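Local coordinates for protein phytochromobilin synthase (Solanum lycopersicum, PDB 6KME) that binds biliverdin IX alpha and, as a ferredoxin-dependent bilin reductase, probably reduces it to phytochromobilin, the chromophore precursor of plant phytochromes, at residues L98-F103 with D200-W205; P111-N116 with S196-Y201; T273-D276 with Y281-E284. The protein carries 1 engineered substitution. All coordinates share one frame; numbering follows the deposited sequence.

Contact 1 of 3, residues L98-F103 with D200-W205; sequences LDFAAF and DYYQAW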
# COMPACT_ATOMS: atom_id res chain seq x y z
N LEU A 98 -8.66 -6.66 -2.36
CA LEU A 98 -7.27 -6.93 -2.69
C LEU A 98 -6.37 -6.01 -1.87
O LEU A 98 -6.56 -4.79 -1.87
CB LEU A 98 -6.99 -6.73 -4.20
CG LEU A 98 -5.52 -6.94 -4.62
CD1 LEU A 98 -5.12 -8.41 -4.48
CD2 LEU A 98 -5.26 -6.45 -6.05
N ASP A 99 -5.41 -6.60 -1.16
CA ASP A 99 -4.27 -5.87 -0.60
C ASP A 99 -3.02 -6.55 -1.14
O ASP A 99 -2.68 -7.66 -0.73
CB ASP A 99 -4.26 -5.88 0.93
CG ASP A 99 -3.12 -5.01 1.54
OD1 ASP A 99 -2.10 -4.79 0.86
OD2 ASP A 99 -3.26 -4.54 2.69
N PHE A 100 -2.33 -5.85 -2.04
CA PHE A 100 -1.14 -6.33 -2.74
C PHE A 100 -0.05 -5.29 -2.55
O PHE A 100 -0.27 -4.11 -2.84
CB PHE A 100 -1.48 -6.55 -4.23
CG PHE A 100 -0.35 -7.11 -5.03
CD1 PHE A 100 0.61 -6.28 -5.58
CD2 PHE A 100 -0.26 -8.48 -5.24
CE1 PHE A 100 1.66 -6.81 -6.33
CE2 PHE A 100 0.79 -9.02 -5.97
CZ PHE A 100 1.75 -8.18 -6.52
N ALA A 101 1.11 -5.71 -2.04
CA ALA A 101 2.21 -4.78 -1.78
C ALA A 101 3.55 -5.44 -2.07
O ALA A 101 3.72 -6.65 -1.91
CB ALA A 101 2.22 -4.27 -0.33
N ALA A 102 4.51 -4.61 -2.49
CA ALA A 102 5.90 -5.02 -2.67
C ALA A 102 6.76 -4.14 -1.77
O ALA A 102 6.78 -2.91 -1.93
CB ALA A 102 6.32 -4.91 -4.13
N PHE A 103 7.45 -4.77 -0.82
CA PHE A 103 8.35 -4.10 0.10
C PHE A 103 9.79 -4.38 -0.32
O PHE A 103 10.19 -5.56 -0.37
CB PHE A 103 8.14 -4.58 1.53
CG PHE A 103 6.74 -4.33 2.07
CD1 PHE A 103 6.09 -3.13 1.86
CD2 PHE A 103 6.08 -5.32 2.80
CE1 PHE A 103 4.81 -2.90 2.37
CE2 PHE A 103 4.80 -5.11 3.31
CZ PHE A 103 4.17 -3.90 3.10
N ASP A 200 -0.51 -1.12 -15.60
CA ASP A 200 0.39 -0.04 -15.98
C ASP A 200 1.27 0.41 -14.81
O ASP A 200 2.48 0.61 -14.98
CB ASP A 200 -0.42 1.15 -16.50
CG ASP A 200 -0.84 0.96 -17.95
OD1 ASP A 200 -0.38 -0.03 -18.56
OD2 ASP A 200 -1.61 1.79 -18.47
N TYR A 201 0.68 0.58 -13.63
CA TYR A 201 1.43 1.01 -12.45
C TYR A 201 2.40 -0.08 -12.00
O TYR A 201 3.54 0.22 -11.61
CB TYR A 201 0.47 1.38 -11.30
CG TYR A 201 0.01 2.84 -11.32
CD1 TYR A 201 -0.56 3.40 -12.47
CD2 TYR A 201 0.15 3.66 -10.20
CE1 TYR A 201 -0.97 4.75 -12.50
CE2 TYR A 201 -0.27 5.01 -10.22
CZ TYR A 201 -0.82 5.54 -11.37
OH TYR A 201 -1.23 6.86 -11.41
N TYR A 202 1.99 -1.35 -12.05
CA TYR A 202 2.90 -2.40 -11.60
C TYR A 202 4.06 -2.58 -12.58
O TYR A 202 5.20 -2.83 -12.17
CB TYR A 202 2.16 -3.72 -11.37
CG TYR A 202 3.03 -4.70 -10.61
CD1 TYR A 202 3.43 -4.43 -9.31
CD2 TYR A 202 3.50 -5.86 -11.22
CE1 TYR A 202 4.27 -5.30 -8.61
CE2 TYR A 202 4.34 -6.75 -10.52
CZ TYR A 202 4.72 -6.45 -9.22
OH TYR A 202 5.55 -7.31 -8.52
N GLN A 203 3.81 -2.44 -13.89
CA GLN A 203 4.90 -2.51 -14.86
C GLN A 203 5.86 -1.33 -14.69
O GLN A 203 7.08 -1.50 -14.83
CB GLN A 203 4.34 -2.57 -16.28
CG GLN A 203 3.66 -3.92 -16.61
CD GLN A 203 3.09 -3.97 -18.01
OE1 GLN A 203 2.47 -3.01 -18.48
NE2 GLN A 203 3.29 -5.08 -18.70
N ALA A 204 5.33 -0.14 -14.39
CA ALA A 204 6.20 1.00 -14.09
C ALA A 204 7.10 0.70 -12.90
O ALA A 204 8.30 1.02 -12.93
CB ALA A 204 5.35 2.25 -13.83
N TRP A 205 6.54 0.09 -11.85
CA TRP A 205 7.32 -0.22 -10.66
C TRP A 205 8.40 -1.26 -10.97
O TRP A 205 9.54 -1.14 -10.49
CB TRP A 205 6.39 -0.72 -9.54
CG TRP A 205 7.14 -1.02 -8.26
CD1 TRP A 205 7.47 -0.13 -7.27
CD2 TRP A 205 7.67 -2.29 -7.84
NE1 TRP A 205 8.18 -0.76 -6.28
CE2 TRP A 205 8.32 -2.09 -6.60
CE3 TRP A 205 7.66 -3.58 -8.40
CZ2 TRP A 205 8.95 -3.13 -5.90
CZ3 TRP A 205 8.29 -4.61 -7.71
CH2 TRP A 205 8.93 -4.38 -6.47
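Phe100 turns the edge of its ring to the face of Tyr202 where the central antiparallel sheet of the alpha/beta/alpha sandwich, the fold of ferredoxin-dependent bilin reductases, meets helix 188-211. The stack is T-shaped, with planes at 84° and the centroids of the Phe100 and Tyr202 rings 5.6 Å apart. Phe100 CE1 makes the closest approach, 3.8 Å from Tyr202 CE1, which lies in the plane of the Phe100 ring. Further along strand 96-104 the methyl group of Ala102 sits over one face of the Trp205 indole. This CH-pi contact is displaced toward the rim of the six-membered ring, and Ala102 CB is 3.5 Å from Trp205 CH2. Both helix rings have CG anti to the backbone N (chi1 -167° in Tyr202, -178° in Trp205), which carries them forward onto the strand. In the next shell, Ala40 of helix 34-47 touches both Phe100 and Tyr202, and Leu84 of strand 81-91 lies against Phe100 and Ala102. The polar ends of the two helix rings are buried but satisfied: the Tyr202 hydroxyl is hydrogen-bonded to Thr44 OG1, and Trp205 NE1 donates to the backbone oxygen Pro111 O.

Contact 2 of 3, residues P111-N116 with S196-Y201; sequences PIFCAN and SAFKDY. With BLA (biliverdine IX alpha), chain B.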
# COMPACT_ATOMS: atom_id res chain seq x y z
N PRO A 111 10.40 2.85 -4.28
CA PRO A 111 9.06 3.04 -3.73
C PRO A 111 8.43 1.70 -3.38
O PRO A 111 8.77 0.65 -3.92
CB PRO A 111 8.30 3.74 -4.86
CG PRO A 111 9.36 4.42 -5.67
CD PRO A 111 10.57 3.51 -5.59
N ILE A 112 7.49 1.75 -2.44
CA ILE A 112 6.68 0.60 -2.07
C ILE A 112 5.46 0.54 -2.99
O ILE A 112 4.69 1.50 -3.06
CB ILE A 112 6.25 0.69 -0.60
CG1 ILE A 112 7.48 0.46 0.29
CG2 ILE A 112 5.14 -0.30 -0.32
CD1 ILE A 112 7.30 0.86 1.75
N PHE A 113 5.31 -0.56 -3.72
CA PHE A 113 4.13 -0.73 -4.55
C PHE A 113 2.95 -1.06 -3.66
O PHE A 113 3.05 -1.90 -2.77
CB PHE A 113 4.31 -1.82 -5.62
CG PHE A 113 3.13 -1.92 -6.56
CD1 PHE A 113 3.03 -1.08 -7.67
CD2 PHE A 113 2.08 -2.80 -6.29
CE1 PHE A 113 1.91 -1.14 -8.52
CE2 PHE A 113 0.96 -2.87 -7.13
CZ PHE A 113 0.88 -2.03 -8.25
N CYS A 114 1.82 -0.40 -3.90
CA CYS A 114 0.67 -0.44 -3.00
C CYS A 114 -0.62 -0.49 -3.81
O CYS A 114 -0.90 0.43 -4.58
CB CYS A 114 0.70 0.77 -2.07
SG CYS A 114 -0.78 1.03 -1.05
N ALA A 115 -1.40 -1.57 -3.65
CA ALA A 115 -2.73 -1.67 -4.26
C ALA A 115 -3.69 -2.16 -3.19
O ALA A 115 -3.56 -3.28 -2.69
CB ALA A 115 -2.74 -2.61 -5.46
N ASN A 116 -4.65 -1.30 -2.83
CA ASN A 116 -5.64 -1.59 -1.79
C ASN A 116 -7.02 -1.31 -2.37
O ASN A 116 -7.46 -0.15 -2.45
CB ASN A 116 -5.39 -0.77 -0.53
CG ASN A 116 -4.26 -1.33 0.31
OD1 ASN A 116 -3.09 -1.10 0.02
ND2 ASN A 116 -4.61 -2.08 1.34
N SER A 196 -6.55 -1.95 -15.97
CA SER A 196 -5.50 -1.37 -16.81
C SER A 196 -4.54 -0.52 -15.98
O SER A 196 -3.33 -0.53 -16.23
CB SER A 196 -6.12 -0.52 -17.92
OG SER A 196 -6.89 -1.32 -18.80
N ALA A 197 -5.06 0.21 -14.99
CA ALA A 197 -4.23 1.04 -14.12
C ALA A 197 -3.29 0.20 -13.26
O ALA A 197 -2.11 0.51 -13.14
CB ALA A 197 -5.11 1.93 -13.23
N PHE A 198 -3.83 -0.85 -12.62
CA PHE A 198 -2.99 -1.75 -11.82
C PHE A 198 -1.83 -2.27 -12.66
O PHE A 198 -0.68 -2.27 -12.21
CB PHE A 198 -3.82 -2.91 -11.27
CG PHE A 198 -3.02 -3.92 -10.48
CD1 PHE A 198 -2.36 -4.96 -11.13
CD2 PHE A 198 -2.94 -3.83 -9.09
CE1 PHE A 198 -1.61 -5.90 -10.41
CE2 PHE A 198 -2.21 -4.76 -8.36
CZ PHE A 198 -1.54 -5.80 -9.02
N LYS A 199 -2.12 -2.73 -13.88
CA LYS A 199 -1.09 -3.33 -14.72
C LYS A 199 -0.05 -2.30 -15.15
O LYS A 199 1.16 -2.55 -15.08
CB LYS A 199 -1.74 -4.00 -15.93
CG LYS A 199 -2.61 -5.20 -15.56
CD LYS A 199 -3.35 -5.73 -16.78
CE LYS A 199 -4.38 -6.77 -16.40
NZ LYS A 199 -4.99 -7.35 -17.63
N ASP A 200 -0.51 -1.12 -15.60
CA ASP A 200 0.39 -0.04 -15.98
C ASP A 200 1.27 0.41 -14.81
O ASP A 200 2.48 0.61 -14.98
CB ASP A 200 -0.42 1.15 -16.50
CG ASP A 200 -0.84 0.96 -17.95
OD1 ASP A 200 -0.38 -0.03 -18.56
OD2 ASP A 200 -1.61 1.79 -18.47
N TYR A 201 0.68 0.58 -13.63
CA TYR A 201 1.43 1.01 -12.45
C TYR A 201 2.40 -0.08 -12.00
O TYR A 201 3.54 0.22 -11.61
CB TYR A 201 0.47 1.38 -11.30
CG TYR A 201 0.01 2.84 -11.32
CD1 TYR A 201 -0.56 3.40 -12.47
CD2 TYR A 201 0.15 3.66 -10.20
CE1 TYR A 201 -0.97 4.75 -12.50
CE2 TYR A 201 -0.27 5.01 -10.22
CZ TYR A 201 -0.82 5.54 -11.37
OH TYR A 201 -1.23 6.86 -11.41
CHA BLA B . -11.36 3.47 3.09
NA BLA B . -8.84 3.20 2.58
C1A BLA B . -9.97 4.00 2.81
C2A BLA B . -9.53 5.40 2.75
C3A BLA B . -8.09 5.39 2.48
C4A BLA B . -7.69 4.02 2.38
CMA BLA B . -7.14 6.57 2.30
CAA BLA B . -10.50 6.59 3.00
CBA BLA B . -10.69 6.77 4.48
CGA BLA B . -9.61 7.75 5.06
O1A BLA B . -9.59 8.78 4.45
O2A BLA B . -9.02 7.30 6.00
CHB BLA B . -6.30 3.45 2.07
NB BLA B . -4.78 4.84 3.35
C1B BLA B . -5.02 3.68 2.58
C2B BLA B . -3.56 3.24 2.17
C3B BLA B . -2.62 3.95 2.91
C4B BLA B . -3.41 4.98 3.73
CMB BLA B . -3.35 2.01 1.30
OB BLA B . -3.06 5.77 4.59
CAB BLA B . -1.13 4.06 3.09
CBB BLA B . -0.26 4.73 3.88
NC BLA B . -9.34 -1.42 2.73
C1C BLA B . -8.19 -2.18 2.43
C2C BLA B . -8.52 -3.62 2.86
C3C BLA B . -9.82 -3.60 3.37
C4C BLA B . -10.39 -2.17 3.30
CMC BLA B . -7.46 -4.70 2.67
OC BLA B . -7.25 -1.60 1.92
CAC BLA B . -10.55 -4.78 3.91
CBC BLA B . -10.16 -5.89 4.58
CHD BLA B . -11.56 -1.54 3.65
ND BLA B . -11.06 0.97 3.25
C1D BLA B . -11.84 -0.05 3.61
C2D BLA B . -13.23 0.40 4.03
C3D BLA B . -13.26 1.78 3.90
C4D BLA B . -11.85 2.21 3.38
CMD BLA B . -14.26 -0.62 4.49
CAD BLA B . -14.35 2.82 4.16
CBD BLA B . -14.64 3.04 5.63
CGD BLA B . -13.48 3.78 6.45
O1D BLA B . -13.21 3.17 7.47
O2D BLA B . -13.08 4.80 5.92
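Phe113 and Phe198 meet at almost a right angle in the tight part of this contact, where strand 112-116 runs nearly antiparallel to helix 196-201, their axes 10.3 Å apart. The stack is an offset edge-to-face one: the edge of Phe113 points at the face of Phe198, planes at 89°, with Phe113 CE2 3.9 Å from Phe198 CE2. Ala115 CB closes on the edge of Phe198, 3.6 Å from Phe198 CE2. With CG anti to the backbone N (chi1 178°), Phe198 sends its ring off the helix flank into this corner. Beyond it, Phe113 CE1 rests 3.7 Å from the backbone carbon Tyr201 C, while the Tyr201 ring leads away and its OH bonds to Ile178 O. The helix side is looser: Ser196, Lys199 and Asp200 are partly exposed and make no contact with the strand. The strand's other face belongs to the bilin. Cys114 SG lies 3.6 Å from BLA CMB, and Asn116 ND2 donates to the lactam oxygen BLA OC at 2.7 Å (N-H...O 150°). Because Asn116 OD1 also bonds to Arg235 NH2, both ends of the amide are held, which probably fixes its rotation so that an N-H faces the substrate carbonyl.

Contact 3 of 3, residues T273-D276 with Y281-E284; sequences TFLD and YRCE
Leu275 lies along the backbone where Tyr281 gives way to Arg282, and its CD2 methyl makes the closest approach. That methyl is 3.5 Å from Tyr281 C and equally 3.5 Å from Arg282 N, so it packs on the peptide link itself, while the other methyl, CD1, runs beside CB, CG and NE of Arg282. The arginine chain bends at chi3 (-63°), which brings NH2 near Leu275 CB. A water then joins the two residues: it donates to Leu275 O at 2.8 Å and accepts from Arg282 NH2 at 2.9 Å, lying at the edge of the guanidinium and in its plane. The short helix 274-277 that carries Leu275 starts with a capping box. In it Asp276 N donates to Thr273 OG1 at 3.1 Å, and Thr273 N returns a nearly straight bond (169°) to Asp276 OD2 at 2.9 Å, reaching the carboxylate from above its plane. Asp276 OD1 is 4.9 Å from Arg282 NH2, too far for a salt bridge, though the opposite charges may still attract. Arg282 is exposed and also touches a crystal neighbour, which may influence its pose. Tyr281 and Phe274, both buried, form the inner part of the contact. Phe274 turns its edge to one face of the tyrosine ring, with planes at 73° and Phe274 CE2 3.7 Å from Tyr281 CG, in an edge-to-face stack. With an alanine in place of Tyr281, the Phe274 edge would probably face a gap and Arg292 O would lose its hydroxyl partner. The far end of Tyr281 is held by that hydrogen bond between its OH and Arg292 O, and Lys238 of helix 218-238 touches both aromatic residues.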
# COMPACT_ATOMS: atom_id res chain seq x y z
N THR A 273 8.04 2.63 18.57
CA THR A 273 6.61 2.41 18.58
C THR A 273 5.90 3.42 17.68
O THR A 273 6.48 4.41 17.23
CB THR A 273 6.04 2.53 20.00
OG1 THR A 273 6.22 3.88 20.45
CG2 THR A 273 6.76 1.59 20.94
N PHE A 274 4.62 3.15 17.42
CA PHE A 274 3.77 4.12 16.74
C PHE A 274 3.84 5.49 17.43
O PHE A 274 4.00 6.51 16.76
CB PHE A 274 2.34 3.60 16.68
CG PHE A 274 1.38 4.52 15.97
CD1 PHE A 274 1.18 4.41 14.60
CD2 PHE A 274 0.67 5.49 16.67
CE1 PHE A 274 0.29 5.26 13.94
CE2 PHE A 274 -0.21 6.35 16.02
CZ PHE A 274 -0.40 6.23 14.65
N LEU A 275 3.78 5.52 18.77
CA LEU A 275 3.83 6.83 19.43
C LEU A 275 5.21 7.47 19.37
O LEU A 275 5.31 8.70 19.45
CB LEU A 275 3.36 6.72 20.88
CG LEU A 275 1.85 6.45 21.07
CD1 LEU A 275 1.52 6.39 22.59
CD2 LEU A 275 0.98 7.50 20.36
N ASP A 276 6.28 6.69 19.21
CA ASP A 276 7.59 7.30 18.98
C ASP A 276 7.61 8.08 17.67
O ASP A 276 8.21 9.16 17.59
CB ASP A 276 8.69 6.23 18.96
CG ASP A 276 8.97 5.64 20.33
OD1 ASP A 276 8.74 6.34 21.35
OD2 ASP A 276 9.42 4.48 20.38
N TYR A 281 -0.57 11.46 18.52
CA TYR A 281 -1.58 10.47 18.86
C TYR A 281 -1.51 9.99 20.30
O TYR A 281 -2.31 9.13 20.68
CB TYR A 281 -1.48 9.25 17.92
CG TYR A 281 -1.99 9.50 16.53
CD1 TYR A 281 -1.19 10.12 15.58
CD2 TYR A 281 -3.28 9.13 16.17
CE1 TYR A 281 -1.66 10.36 14.29
CE2 TYR A 281 -3.76 9.38 14.87
CZ TYR A 281 -2.93 9.98 13.94
OH TYR A 281 -3.38 10.22 12.65
N ARG A 282 -0.59 10.51 21.12
CA ARG A 282 -0.50 10.04 22.50
C ARG A 282 -1.65 10.63 23.30
O ARG A 282 -1.77 11.86 23.39
CB ARG A 282 0.84 10.39 23.14
CG ARG A 282 0.90 9.97 24.62
CD ARG A 282 2.27 10.18 25.26
NE ARG A 282 3.30 9.37 24.62
CZ ARG A 282 4.30 9.86 23.89
NH1 ARG A 282 4.41 11.18 23.70
NH2 ARG A 282 5.20 9.05 23.35
N CYS A 283 -2.48 9.77 23.87
CA CYS A 283 -3.60 10.20 24.70
C CYS A 283 -3.15 10.55 26.11
O CYS A 283 -2.05 10.21 26.55
CB CYS A 283 -4.66 9.11 24.75
SG CYS A 283 -6.00 9.44 23.64
N GLU A 284 -4.05 11.23 26.84
CA GLU A 284 -3.75 11.65 28.20
C GLU A 284 -3.37 10.48 29.10
O GLU A 284 -2.67 10.66 30.10
CB GLU A 284 -4.95 12.40 28.80
O HOH W 1 7.06 9.87 21.29

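Overall arrangement
Contacts 1 and 2 are buried core and form one continuous layer, their centres about 4 Å apart. Both set helix 188-211 on the central sheet, contact 1 through strand 96-104 and contact 2 through its neighbour 112-119, and Phe113 of contact 2 also stacks edge-to-face with Tyr202 of contact 1. Contact 3 lies nearer the surface, its centre about 31 Å from either of the others, and joins a short helix to the loop that follows it. All three contain an edge-to-face aromatic pair. In the core these pairs are accompanied by alanine methyls packed against aromatic rings; in contact 3 a water bridge and an exposed arginine are added. Contact 2 carries a hydrogen bond from Asn116 to the bilin, and contact 1 borders the same pocket through Asp99.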